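Local coordinates for protein transcriptional regulator, badm/rrf2 family (Thermincola potens, PDB 4CIC) that probably binds DNA through a winged helix-turn-helix domain as a dimeric, IscR-like transcription regulator of the Rrf2 family, at residues G81-I84 with R85-G89; K122-E125 with E126-S130; P44-E47 with Q48-V52; G28-L32 with K33-E37; F108-V112 with T113-W117. The protein carries 3 engineered substitutions. One frame throughout, in Å; residues are numbered along the deposited sequence.

Interaction 1. Residues G81-I84 with R85-G89. With NA (sodium ion), chain D.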
loop_
_atom_site.group_PDB
_atom_site.type_symbol
_atom_site.label_atom_id
_atom_site.label_comp_id
_atom_site.label_asym_id
_atom_site.label_seq_id
_atom_site.Cartn_x
_atom_site.Cartn_y
_atom_site.Cartn_z
ATOM N N GLY A 81 -5.352 5.967 -10.518
ATOM C CA GLY A 81 -5.102 4.555 -10.750
ATOM C C GLY A 81 -4.714 4.192 -12.181
ATOM O O GLY A 81 -3.963 3.233 -12.391
ATOM N N ASP A 82 -5.248 4.919 -13.165
ATOM C CA ASP A 82 -4.878 4.724 -14.572
ATOM C C ASP A 82 -3.390 5.008 -14.762
ATOM O O ASP A 82 -2.708 4.333 -15.526
ATOM C CB ASP A 82 -5.602 5.703 -15.509
ATOM C CG ASP A 82 -7.108 5.482 -15.602
ATOM O OD1 ASP A 82 -7.581 4.354 -15.350
ATOM O OD2 ASP A 82 -7.818 6.458 -15.975
ATOM N N ILE A 83 -2.908 6.069 -14.124
ATOM C CA ILE A 83 -1.511 6.437 -14.249
ATOM C C ILE A 83 -0.643 5.342 -13.619
ATOM O O ILE A 83 0.354 4.901 -14.196
ATOM C CB ILE A 83 -1.238 7.771 -13.531
ATOM C CG1 ILE A 83 -2.076 8.885 -14.167
ATOM C CG2 ILE A 83 0.245 8.055 -13.515
ATOM C CD1 ILE A 83 -2.101 10.163 -13.322
ATOM N N ILE A 84 -1.040 4.888 -12.434
ATOM C CA ILE A 84 -0.286 3.851 -11.742
ATOM C C ILE A 84 -0.281 2.553 -12.561
ATOM O O ILE A 84 0.753 1.919 -12.711
ATOM C CB ILE A 84 -0.863 3.608 -10.331
ATOM C CG1 ILE A 84 -0.703 4.872 -9.462
ATOM C CG2 ILE A 84 -0.201 2.419 -9.669
ATOM C CD1 ILE A 84 0.681 5.463 -9.475
ATOM N N ARG A 85 -1.425 2.156 -13.098
ATOM C CA ARG A 85 -1.468 0.958 -13.944
ATOM C C ARG A 85 -0.524 1.004 -15.149
ATOM O O ARG A 85 0.144 0.014 -15.478
ATOM C CB ARG A 85 -2.885 0.679 -14.420
ATOM C CG ARG A 85 -3.752 0.029 -13.371
ATOM C CD ARG A 85 -5.100 -0.310 -13.943
ATOM N NE ARG A 85 -6.045 -0.622 -12.884
ATOM C CZ ARG A 85 -6.867 0.270 -12.347
ATOM N NH1 ARG A 85 -6.853 1.518 -12.789
ATOM N NH2 ARG A 85 -7.703 -0.087 -11.380
ATOM N N VAL A 86 -0.461 2.158 -15.797
ATOM C CA VAL A 86 0.438 2.335 -16.932
ATOM C C VAL A 86 1.901 2.111 -16.503
ATOM O O VAL A 86 2.661 1.389 -17.158
ATOM C CB VAL A 86 0.258 3.730 -17.534
ATOM C CG1 VAL A 86 1.474 4.110 -18.362
ATOM C CG2 VAL A 86 -1.014 3.762 -18.351
ATOM N N LEU A 87 2.289 2.694 -15.380
ATOM C CA LEU A 87 3.692 2.657 -14.992
ATOM C C LEU A 87 4.112 1.282 -14.469
ATOM O O LEU A 87 5.276 0.904 -14.539
ATOM C CB LEU A 87 3.982 3.734 -13.950
ATOM C CG LEU A 87 3.732 5.176 -14.411
ATOM C CD1 LEU A 87 3.954 6.120 -13.242
ATOM C CD2 LEU A 87 4.621 5.531 -15.591
ATOM N N GLU A 88 3.158 0.544 -13.931
ATOM C CA GLU A 88 3.511 -0.754 -13.345
ATOM C C GLU A 88 3.567 -1.878 -14.381
ATOM O O GLU A 88 2.965 -1.781 -15.442
ATOM C CB GLU A 88 2.591 -1.052 -12.174
ATOM C CG GLU A 88 3.188 -0.555 -10.850
ATOM C CD GLU A 88 3.592 0.931 -10.867
ATOM O OE1 GLU A 88 2.713 1.787 -11.056
ATOM O OE2 GLU A 88 4.779 1.263 -10.635
ATOM N N GLY A 89 4.322 -2.931 -14.087
ATOM C CA GLY A 89 4.517 -4.005 -15.044
ATOM C C GLY A 89 3.800 -5.283 -14.662
ATOM O O GLY A 89 4.430 -6.253 -14.240
HETATM NA NA NA D . 1.806 -0.947 -17.131
#

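Interaction 2. Residues K122-E125 with E126-S130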
loop_
_atom_site.group_PDB
_atom_site.type_symbol
_atom_site.label_atom_id
_atom_site.label_comp_id
_atom_site.label_asym_id
_atom_site.label_seq_id
_atom_site.Cartn_x
_atom_site.Cartn_y
_atom_site.Cartn_z
ATOM N N LYS A 122 -7.109 -4.321 -2.817
ATOM C CA LYS A 122 -8.401 -3.900 -3.336
ATOM C C LYS A 122 -8.756 -2.506 -2.838
ATOM O O LYS A 122 -9.286 -1.686 -3.609
ATOM C CB LYS A 122 -9.474 -4.919 -2.940
ATOM C CG LYS A 122 -10.444 -5.241 -4.053
ATOM C CD LYS A 122 -9.732 -5.765 -5.285
ATOM C CE LYS A 122 -10.709 -5.890 -6.443
ATOM N NZ LYS A 122 -11.524 -4.645 -6.603
ATOM N N SER A 123 -8.433 -2.220 -1.577
ATOM C CA SER A 123 -8.796 -0.935 -0.986
ATOM C C SER A 123 -7.961 0.176 -1.606
ATOM O O SER A 123 -8.474 1.271 -1.845
ATOM C CB SER A 123 -8.609 -0.925 0.529
ATOM O OG SER A 123 -7.235 -0.822 0.876
ATOM N N ILE A 124 -6.683 -0.103 -1.854
ATOM C CA ILE A 124 -5.814 0.856 -2.556
ATOM C C ILE A 124 -6.325 1.144 -3.970
ATOM O O ILE A 124 -6.391 2.319 -4.412
ATOM C CB ILE A 124 -4.372 0.341 -2.654
ATOM C CG1 ILE A 124 -3.767 0.192 -1.255
ATOM C CG2 ILE A 124 -3.527 1.265 -3.558
ATOM C CD1 ILE A 124 -2.391 -0.467 -1.271
ATOM N N GLU A 125 -6.679 0.078 -4.687
ATOM C CA GLU A 125 -7.243 0.216 -6.027
ATOM C C GLU A 125 -8.512 1.054 -5.988
ATOM O O GLU A 125 -8.736 1.911 -6.872
ATOM C CB GLU A 125 -7.519 -1.154 -6.651
ATOM C CG GLU A 125 -8.092 -1.084 -8.068
ATOM C CD GLU A 125 -8.440 -2.463 -8.617
ATOM O OE1 GLU A 125 -8.413 -3.437 -7.832
ATOM O OE2 GLU A 125 -8.740 -2.570 -9.825
ATOM N N GLU A 126 -9.329 0.856 -4.955
ATOM C CA GLU A 126 -10.555 1.642 -4.852
ATOM C C GLU A 126 -10.279 3.134 -4.632
ATOM O O GLU A 126 -10.920 3.982 -5.266
ATOM C CB GLU A 126 -11.494 1.111 -3.770
ATOM C CG GLU A 126 -12.963 1.341 -4.126
ATOM C CD GLU A 126 -13.822 1.784 -2.950
ATOM O OE1 GLU A 126 -13.379 1.648 -1.788
ATOM O OE2 GLU A 126 -14.948 2.272 -3.194
ATOM N N VAL A 127 -9.343 3.460 -3.739
ATOM C CA VAL A 127 -9.011 4.865 -3.501
ATOM C C VAL A 127 -8.480 5.498 -4.773
ATOM O O VAL A 127 -8.961 6.569 -5.184
ATOM C CB VAL A 127 -7.956 5.051 -2.384
ATOM C CG1 VAL A 127 -7.509 6.516 -2.305
ATOM C CG2 VAL A 127 -8.519 4.594 -1.039
ATOM N N LEU A 128 -7.532 4.836 -5.433
ATOM C CA LEU A 128 -6.867 5.477 -6.578
ATOM C C LEU A 128 -7.774 5.572 -7.801
ATOM O O LEU A 128 -7.573 6.420 -8.681
ATOM C CB LEU A 128 -5.552 4.794 -6.929
ATOM C CG LEU A 128 -4.498 4.836 -5.805
ATOM C CD1 LEU A 128 -3.257 4.102 -6.219
ATOM C CD2 LEU A 128 -4.182 6.289 -5.450
ATOM N N ASP A 129 -8.786 4.717 -7.862
ATOM C CA ASP A 129 -9.748 4.830 -8.951
ATOM C C ASP A 129 -10.820 5.869 -8.642
ATOM O O ASP A 129 -11.569 6.266 -9.527
ATOM C CB ASP A 129 -10.383 3.466 -9.243
ATOM C CG ASP A 129 -9.477 2.574 -10.072
ATOM O OD1 ASP A 129 -8.457 3.082 -10.605
ATOM O OD2 ASP A 129 -9.798 1.373 -10.210
ATOM N N SER A 130 -10.890 6.306 -7.390
ATOM C CA SER A 130 -11.935 7.234 -6.972
ATOM C C SER A 130 -11.492 8.675 -7.131
ATOM O O SER A 130 -12.284 9.588 -6.922
ATOM C CB SER A 130 -12.320 6.993 -5.514
ATOM O OG SER A 130 -11.333 7.515 -4.637
HETATM O O HOH W 1 -10.592 2.039 -0.117
#

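Interaction 3. Residues P44-E47 with Q48-V52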
loop_
_atom_site.group_PDB
_atom_site.type_symbol
_atom_site.label_atom_id
_atom_site.label_comp_id
_atom_site.label_asym_id
_atom_site.label_seq_id
_atom_site.Cartn_x
_atom_site.Cartn_y
_atom_site.Cartn_z
ATOM N N PRO A 44 16.310 13.893 -16.624
ATOM C CA PRO A 44 16.479 12.592 -17.286
ATOM C C PRO A 44 15.418 11.590 -16.859
ATOM O O PRO A 44 14.929 10.813 -17.677
ATOM C CB PRO A 44 17.854 12.128 -16.809
ATOM C CG PRO A 44 18.565 13.377 -16.467
ATOM C CD PRO A 44 17.543 14.318 -15.939
ATOM N N TYR A 45 15.058 11.612 -15.584
ATOM C CA TYR A 45 14.075 10.660 -15.084
ATOM C C TYR A 45 12.731 10.993 -15.703
ATOM O O TYR A 45 12.003 10.103 -16.160
ATOM C CB TYR A 45 13.999 10.740 -13.552
ATOM C CG TYR A 45 13.232 9.616 -12.895
ATOM C CD1 TYR A 45 11.843 9.616 -12.863
ATOM C CD2 TYR A 45 13.900 8.567 -12.294
ATOM C CE1 TYR A 45 11.143 8.584 -12.256
ATOM C CE2 TYR A 45 13.208 7.538 -11.678
ATOM C CZ TYR A 45 11.838 7.549 -11.664
ATOM O OH TYR A 45 11.156 6.510 -11.049
ATOM N N LEU A 46 12.407 12.288 -15.714
ATOM C CA LEU A 46 11.146 12.768 -16.275
ATOM C C LEU A 46 11.011 12.422 -17.759
ATOM O O LEU A 46 9.939 12.025 -18.209
ATOM C CB LEU A 46 11.008 14.279 -16.075
ATOM C CG LEU A 46 9.688 14.887 -16.566
ATOM C CD1 LEU A 46 8.510 14.232 -15.861
ATOM C CD2 LEU A 46 9.686 16.389 -16.325
ATOM N N GLU A 47 12.100 12.577 -18.516
ATOM C CA GLU A 47 12.104 12.216 -19.936
ATOM C C GLU A 47 11.656 10.780 -20.139
ATOM O O GLU A 47 10.861 10.476 -21.039
ATOM C CB GLU A 47 13.507 12.339 -20.534
ATOM C CG GLU A 47 14.010 13.737 -20.809
ATOM C CD GLU A 47 15.360 13.710 -21.514
ATOM O OE1 GLU A 47 15.895 12.594 -21.718
ATOM O OE2 GLU A 47 15.886 14.790 -21.864
ATOM N N GLN A 48 12.202 9.889 -19.315
ATOM C CA GLN A 48 11.879 8.481 -19.446
ATOM C C GLN A 48 10.446 8.188 -19.032
ATOM O O GLN A 48 9.779 7.353 -19.636
ATOM C CB GLN A 48 12.877 7.630 -18.655
ATOM C CG GLN A 48 14.279 7.721 -19.248
ATOM C CD GLN A 48 15.288 6.854 -18.520
ATOM O OE1 GLN A 48 14.993 5.715 -18.175
ATOM N NE2 GLN A 48 16.490 7.385 -18.303
ATOM N N LEU A 49 9.987 8.873 -17.986
ATOM C CA LEU A 49 8.615 8.727 -17.517
ATOM C C LEU A 49 7.646 9.086 -18.622
ATOM O O LEU A 49 6.762 8.303 -18.993
ATOM C CB LEU A 49 8.361 9.668 -16.343
ATOM C CG LEU A 49 8.581 9.141 -14.936
ATOM C CD1 LEU A 49 8.278 10.256 -13.945
ATOM C CD2 LEU A 49 7.678 7.941 -14.688
ATOM N N ILE A 50 7.833 10.292 -19.139
ATOM C CA ILE A 50 6.935 10.871 -20.131
ATOM C C ILE A 50 6.862 9.979 -21.357
ATOM O O ILE A 50 5.804 9.848 -21.970
ATOM C CB ILE A 50 7.406 12.276 -20.531
ATOM C CG1 ILE A 50 7.158 13.246 -19.377
ATOM C CG2 ILE A 50 6.691 12.764 -21.814
ATOM C CD1 ILE A 50 5.705 13.656 -19.238
ATOM N N ALA A 51 7.980 9.339 -21.697
ATOM C CA ALA A 51 7.989 8.449 -22.855
ATOM C C ALA A 51 6.963 7.334 -22.693
ATOM O O ALA A 51 6.245 6.998 -23.639
ATOM C CB ALA A 51 9.369 7.874 -23.099
ATOM N N VAL A 52 6.903 6.742 -21.504
ATOM C CA VAL A 52 5.920 5.696 -21.254
ATOM C C VAL A 52 4.494 6.253 -21.234
ATOM O O VAL A 52 3.595 5.687 -21.850
ATOM C CB VAL A 52 6.237 4.930 -19.941
ATOM C CG1 VAL A 52 5.212 3.841 -19.697
ATOM C CG2 VAL A 52 7.638 4.343 -20.027
HETATM O O HOH W 2 17.129 9.917 -19.473
#

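Interaction 4. Residues G28-L32 with K33-E37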
loop_
_atom_site.group_PDB
_atom_site.type_symbol
_atom_site.label_atom_id
_atom_site.label_comp_id
_atom_site.label_asym_id
_atom_site.label_seq_id
_atom_site.Cartn_x
_atom_site.Cartn_y
_atom_site.Cartn_z
ATOM N N GLY A 28 -2.249 25.287 -22.333
ATOM C CA GLY A 28 -1.566 24.662 -23.451
ATOM C C GLY A 28 -0.255 23.990 -23.085
ATOM O O GLY A 28 0.067 23.827 -21.910
ATOM N N PRO A 29 0.513 23.583 -24.099
ATOM C CA PRO A 29 1.773 22.849 -23.927
ATOM C C PRO A 29 2.815 23.508 -23.060
ATOM O O PRO A 29 2.991 24.723 -23.108
ATOM C CB PRO A 29 2.314 22.728 -25.358
ATOM C CG PRO A 29 1.508 23.674 -26.168
ATOM C CD PRO A 29 0.186 23.774 -25.521
ATOM N N VAL A 30 3.497 22.693 -22.254
ATOM C CA VAL A 30 4.632 23.174 -21.483
ATOM C C VAL A 30 5.838 22.279 -21.734
ATOM O O VAL A 30 5.702 21.131 -22.153
ATOM C CB VAL A 30 4.320 23.239 -19.978
ATOM C CG1 VAL A 30 3.222 24.267 -19.717
ATOM C CG2 VAL A 30 3.905 21.854 -19.458
ATOM N N SER A 31 7.026 22.809 -21.490
ATOM C CA SER A 31 8.235 22.042 -21.720
ATOM C C SER A 31 8.486 21.078 -20.567
ATOM O O SER A 31 8.053 21.321 -19.435
ATOM C CB SER A 31 9.432 22.973 -21.866
ATOM O OG SER A 31 9.693 23.648 -20.650
ATOM N N LEU A 32 9.199 19.991 -20.840
ATOM C CA LEU A 32 9.583 19.083 -19.766
ATOM C C LEU A 32 10.470 19.782 -18.743
ATOM O O LEU A 32 10.348 19.544 -17.548
ATOM C CB LEU A 32 10.270 17.826 -20.304
ATOM C CG LEU A 32 9.319 16.831 -20.969
ATOM C CD1 LEU A 32 9.961 15.455 -21.079
ATOM C CD2 LEU A 32 8.000 16.759 -20.203
ATOM N N LYS A 33 11.357 20.654 -19.212
ATOM C CA LYS A 33 12.214 21.404 -18.295
ATOM C C LYS A 33 11.390 22.194 -17.278
ATOM O O LYS A 33 11.738 22.241 -16.095
ATOM C CB LYS A 33 13.141 22.354 -19.055
ATOM C CG LYS A 33 13.998 23.208 -18.137
ATOM C CD LYS A 33 14.763 24.274 -18.907
ATOM C CE LYS A 33 15.507 25.203 -17.955
ATOM N NZ LYS A 33 16.297 26.235 -18.682
ATOM N N SER A 34 10.298 22.807 -17.738
ATOM C CA SER A 34 9.458 23.593 -16.839
ATOM C C SER A 34 8.774 22.716 -15.796
ATOM O O SER A 34 8.615 23.124 -14.642
ATOM C CB SER A 34 8.425 24.427 -17.613
ATOM O OG SER A 34 7.367 23.621 -18.131
ATOM N N ILE A 35 8.371 21.515 -16.199
ATOM C CA ILE A 35 7.761 20.569 -15.254
ATOM C C ILE A 35 8.781 20.164 -14.199
ATOM O O ILE A 35 8.499 20.163 -12.991
ATOM C CB ILE A 35 7.228 19.313 -15.970
ATOM C CG1 ILE A 35 6.040 19.672 -16.873
ATOM C CG2 ILE A 35 6.801 18.242 -14.939
ATOM C CD1 ILE A 35 5.583 18.517 -17.768
ATOM N N ALA A 36 9.979 19.824 -14.660
ATOM C CA ALA A 36 11.036 19.381 -13.752
ATOM C C ALA A 36 11.371 20.498 -12.780
ATOM O O ALA A 36 11.639 20.255 -11.614
ATOM C CB ALA A 36 12.271 18.964 -14.536
ATOM N N GLU A 37 11.321 21.735 -13.265
ATOM C CA GLU A 37 11.662 22.881 -12.437
ATOM C C GLU A 37 10.606 23.113 -11.356
ATOM O O GLU A 37 10.930 23.379 -10.203
ATOM C CB GLU A 37 11.794 24.139 -13.306
ATOM C CG GLU A 37 12.719 25.187 -12.741
ATOM C CD GLU A 37 14.143 25.012 -13.225
ATOM O OE1 GLU A 37 14.346 24.940 -14.459
ATOM O OE2 GLU A 37 15.059 24.940 -12.376
#

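Interaction 5. Residues F108-V112 with T113-W117. Engineered in segment 108-112: Ser111 (natural residue Cys).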
loop_
_atom_site.group_PDB
_atom_site.type_symbol
_atom_site.label_atom_id
_atom_site.label_comp_id
_atom_site.label_asym_id
_atom_site.label_seq_id
_atom_site.Cartn_x
_atom_site.Cartn_y
_atom_site.Cartn_z
ATOM N N PHE A 108 -2.229 -26.838 -4.278
ATOM C CA PHE A 108 -2.936 -25.685 -3.770
ATOM C C PHE A 108 -3.124 -25.773 -2.261
ATOM O O PHE A 108 -3.584 -26.794 -1.743
ATOM C CB PHE A 108 -4.289 -25.520 -4.460
ATOM C CG PHE A 108 -5.112 -24.410 -3.893
ATOM C CD1 PHE A 108 -4.807 -23.095 -4.181
ATOM C CD2 PHE A 108 -6.160 -24.674 -3.030
ATOM C CE1 PHE A 108 -5.551 -22.064 -3.644
ATOM C CE2 PHE A 108 -6.912 -23.641 -2.494
ATOM C CZ PHE A 108 -6.609 -22.335 -2.812
ATOM N N ASP A 109 -2.752 -24.695 -1.577
ATOM C CA ASP A 109 -2.981 -24.519 -0.156
ATOM C C ASP A 109 -3.399 -23.074 0.067
ATOM O O ASP A 109 -2.582 -22.162 -0.078
ATOM C CB ASP A 109 -1.704 -24.823 0.630
ATOM C CG ASP A 109 -1.719 -24.226 2.026
ATOM O OD1 ASP A 109 -2.462 -24.738 2.886
ATOM O OD2 ASP A 109 -0.983 -23.241 2.265
ATOM N N PHE A 110 -4.666 -22.860 0.404
ATOM C CA PHE A 110 -5.172 -21.499 0.626
ATOM C C PHE A 110 -4.466 -20.821 1.794
ATOM O O PHE A 110 -4.283 -21.429 2.863
ATOM C CB PHE A 110 -6.686 -21.513 0.843
ATOM C CG PHE A 110 -7.270 -20.171 1.203
ATOM C CD1 PHE A 110 -7.365 -19.159 0.255
ATOM C CD2 PHE A 110 -7.748 -19.927 2.479
ATOM C CE1 PHE A 110 -7.920 -17.924 0.583
ATOM C CE2 PHE A 110 -8.304 -18.700 2.808
ATOM C CZ PHE A 110 -8.388 -17.697 1.862
ATOM N N SER A 111 -4.064 -19.566 1.570
ATOM C CA SER A 111 -3.401 -18.748 2.571
ATOM C C SER A 111 -4.329 -17.644 3.016
ATOM O O SER A 111 -4.625 -16.724 2.237
ATOM C CB SER A 111 -2.132 -18.106 1.994
ATOM O OG SER A 111 -1.568 -17.188 2.918
ATOM N N VAL A 112 -4.808 -17.700 4.253
ATOM C CA VAL A 112 -5.629 -16.604 4.759
ATOM C C VAL A 112 -4.807 -15.321 4.849
ATOM O O VAL A 112 -5.340 -14.231 4.664
ATOM C CB VAL A 112 -6.256 -16.929 6.136
ATOM C CG1 VAL A 112 -5.188 -17.012 7.186
ATOM C CG2 VAL A 112 -7.286 -15.869 6.507
ATOM N N THR A 113 -3.501 -15.440 5.120
ATOM C CA THR A 113 -2.641 -14.252 5.184
ATOM C C THR A 113 -2.606 -13.542 3.831
ATOM O O THR A 113 -2.745 -12.315 3.762
ATOM C CB THR A 113 -1.192 -14.578 5.624
ATOM O OG1 THR A 113 -1.208 -15.149 6.937
ATOM C CG2 THR A 113 -0.312 -13.314 5.639
ATOM N N LYS A 114 -2.436 -14.302 2.752
ATOM C CA LYS A 114 -2.459 -13.667 1.429
ATOM C C LYS A 114 -3.801 -13.003 1.157
ATOM O O LYS A 114 -3.861 -11.992 0.440
ATOM C CB LYS A 114 -2.182 -14.660 0.309
ATOM C CG LYS A 114 -0.761 -15.173 0.251
ATOM C CD LYS A 114 -0.608 -16.047 -0.979
ATOM C CE LYS A 114 0.711 -16.753 -1.008
ATOM N NZ LYS A 114 0.798 -17.639 -2.203
ATOM N N SER A 115 -4.877 -13.569 1.702
ATOM C CA SER A 115 -6.195 -12.990 1.439
ATOM C C SER A 115 -6.303 -11.633 2.116
ATOM O O SER A 115 -7.007 -10.738 1.624
ATOM C CB SER A 115 -7.328 -13.925 1.879
ATOM O OG SER A 115 -7.493 -13.918 3.289
ATOM N N VAL A 116 -5.590 -11.466 3.229
ATOM C CA VAL A 116 -5.561 -10.159 3.888
ATOM C C VAL A 116 -4.890 -9.141 2.973
ATOM O O VAL A 116 -5.400 -8.018 2.807
ATOM C CB VAL A 116 -4.828 -10.189 5.236
ATOM C CG1 VAL A 116 -4.737 -8.797 5.828
ATOM C CG2 VAL A 116 -5.559 -11.110 6.219
ATOM N N TRP A 117 -3.781 -9.531 2.348
ATOM C CA TRP A 117 -3.091 -8.587 1.453
ATOM C C TRP A 117 -3.936 -8.281 0.242
ATOM O O TRP A 117 -3.859 -7.181 -0.294
ATOM C CB TRP A 117 -1.704 -9.068 0.992
ATOM C CG TRP A 117 -0.815 -9.506 2.116
ATOM C CD1 TRP A 117 -0.076 -10.646 2.150
ATOM C CD2 TRP A 117 -0.573 -8.829 3.354
ATOM N NE1 TRP A 117 0.606 -10.736 3.344
ATOM C CE2 TRP A 117 0.305 -9.642 4.108
ATOM C CE3 TRP A 117 -1.025 -7.631 3.912
ATOM C CZ2 TRP A 117 0.767 -9.276 5.374
ATOM C CZ3 TRP A 117 -0.578 -7.277 5.177
ATOM C CH2 TRP A 117 0.309 -8.101 5.893
HETATM O O HOH W 3 -1.657 -19.640 -2.088
HETATM O O HOH W 4 -1.483 -17.928 5.945
#

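Interaction 1. Residues G81-I84 with R85-G89
Arg85 N donates to Gly81 O at 2.8 Å and Glu88 N to Ile84 O at 3.0 Å, the first and last of four successive i+4 to i backbone bonds that close helix 80-87. At this C-terminal end a sodium ion sits against three backbone oxygens, Arg85 O and Val86 O at 2.5 Å each and Glu88 O at 2.2 Å, where the partial negative charge of a helix end would suit a cation. Glu88 is the residue that leaves the helix, and its psi of 156° turns its carbonyl to the ion. One shell out, the Arg85 chain runs extended from CG to NE beside Gly81 O. Its guanidinium and the Asp82 carboxylate lie with planes 50° apart in a long salt bridge, OD1 to NH1 3.9 Å. Both groups have firmer partners elsewhere: Arg85 NH2 pairs with Asp129 and Glu125, and Asp82 OD2 accepts from Lys79 N. Ile83 CG2 and Leu87 CD1 lie side by side at 4.2 Å. Around this turn, Ile83 and Ile84 lean on helix 9-23, Leu87 and Val86 meet helix 43-55, and Met3 of the second subunit packs on Ile84 and Arg85.

Interaction 2. Residues K122-E125 with E126-S130
Ile124 and Leu128 form the tight side of this helical turn, lying alongside each other and pointing the same way, with Ile124 CG2 3.9 Å from Leu128 CD1. A backbone bond joins them too: Leu128 N meets Ile124 O at 2.9 Å, nearly straight (166°). Another face of the turn is acidic. Glu125, its CG anti to the backbone N (chi1 -179°), extends so that CG comes 3.7 Å from Asp129 OD2, and the two carboxylates are turned 69° against each other. Their oxygens OE2 and OD2 stand 4.1 Å apart, a pairing of like charges that the shared counter-ion Arg85 would probably offset. The turn belongs to the long helix 112-129, which in Rrf2-type regulators forms the dimer interface; here Ile124 packs on Ile124 of the second subunit, Ser123 on Val127 of that subunit, and Val127 on its Ser123. The polar margin is held more loosely. A water donates to Ser123 O at 2.8 Å and, over a longer 3.3 Å, to Glu126 OE1, whose side chain bends outward. Lys122 NZ reaches forward to Glu125 OE1 in a salt bridge of 3.6 Å. Near the end of the helix Val127 O is gripped twice by one residue, Ser130, which donates both its backbone N and its OG, the latter at 2.6 Å.

Interaction 3. Residues P44-E47 with Q48-V52
Tyr45 and Leu49 meet one turn apart, the aromatic ring presenting its edge to the leucine: Tyr45 CE1 lies 3.7 Å from Leu49 CD1, which sits near the ring plane. Leu49 has a second modelled conformer, and this contact holds for the one described. With CG anti to the backbone N (chi1 -168°), the Tyr45 ring is carried along the helix to Leu49, while its OH bonds to Thr9 OG1. An alanine at this position is likely to leave Thr9 without its phenolic partner and Leu49 without the ring edge beside it. Leu46 has a similar first torsion, -177°, and a bent second one, which together lay CD1 3.9 Å from Ile50 CG1; the two chains run side by side. Beneath them Ile50 N reaches Leu46 O at 2.9 Å in an almost linear bond (172°). On the exposed side Gln48 leans back over the preceding turn, its CG 3.5 Å from Pro44 O. Its NE2 donates a hydrogen bond to a water at 2.9 Å, which in turn donates to Pro44 O at 3.0 Å, supplementing a weak direct bond from Gln48 N. Helix 43-55 is the second helix of the helix-turn-helix, the one that probably enters the DNA groove. It rests on helix 32-39 through Leu46 and Ile50, on helix 9-23 through Tyr45, Leu46 and Leu49, and on helix 80-87 through Leu49 and Val52.

Interaction 4. Residues G28-L32 with K33-E37
Ser31 caps helix 32-39: its OG accepts the amide of Ser34 at 3.1 Å (150°), satisfying a first-turn N-H that has no earlier helical carbonyl to use. The torsion chi1 of 66° places OG between backbone N and carbonyl carbon, within reach of the Ser34 amide. With alanine in place of the serine, Ser34 N is likely to keep little more than the weak bond to Ser31 O, and the helix start would be less firmly fixed. Ser31 O takes two further donors, Ser34 OG at a short 2.7 Å and Ile35 N at a longer 3.3 Å. The next bond, Ala36 N to Leu32 O, is shorter and straighter than that of Ile35, 2.9 Å and 167°. Ile35 can be followed outward from the backbone. Its CB passes 3.5 Å from Leu32 O; CG1 then comes to Val30 CG2 at 4.0 Å, the two side chains crossing at about a right angle; CD1 ends 3.9 Å from Leu32 CD2. Contact between Val30, just before the N-cap, and Ile35, in the first turn, is the hydrophobic staple that often accompanies a serine cap. This is the entry to the first helix of the helix-turn-helix. Val30 and Ile35 press on Leu21 of helix 9-23, Leu32 touches Ile50 of helix 43-55 and Tyr69 of the wing strand 68-71, and Val30 shares backbone hydrogen bonds with Tyr69.

Interaction 5. Residues F108-V112 with T113-W117
Hydrogen bonds come first: Ser111, an engineered replacement of the natural cysteine, accepts from the Lys114 amide as the N-cap of helix 112-129. Its OG, anti to its own backbone N (chi1 173°), takes that N-H at 3.0 Å and nearly straight (167°). Behind it Ser115 N donates to Ser111 O at 3.2 Å. Val112 O receives two donors, Val116 N at 3.1 Å and the folded-back hydroxyl Ser115 OG at 2.6 Å. Apolar and mixed contacts are fewer. Lys114 CG rests 3.7 Å from Ser111 CB, and Phe110 brings CZ obliquely to Ser115 CB at 3.9 Å. Waters add slacker links: one accepts from Lys114 NZ at 3.2 Å and donates weakly to Asp109 O, while another is shared by Ser111 OG and Thr113 OG1. The second subunit lies beside this helix start: Trp117 NE1 bonds to ND1 of its His12, and its Phe19 packs on Val112. In IscR proteins cysteines ahead of this long helix hold an iron-sulfur cluster, so the substituted position is probably a cluster-ligand site, described here without its cluster. Chemically, side-chain hydroxyls work both ways in this first turn, one accepting a helix N-H and another donating to a carbonyl.

In the fold
Interactions 3 and 4 belong to consecutive helices of the helix-turn-helix and touch directly, Ile50 CG1 lying 3.7 Å from Leu32 CD2. Interaction 3 also meets interaction 1, with Val52 CG1 4.0 Å from Val86 CG1, and interaction 1 in turn joins interaction 2 through the salt bridge of Arg85 NH2 to Asp129 OD2 at 2.8 Å. A continuous path of contacts thus leads from the probable DNA-reading helix to the dimer helix, passing the sodium-bearing helix end; the Asp129 side chain is about 13 Å from the ion. Interaction 5 starts the same helix that interaction 2 closes, their centres about 21 Å apart, and lies about 45 Å, centre to centre, from interaction 4.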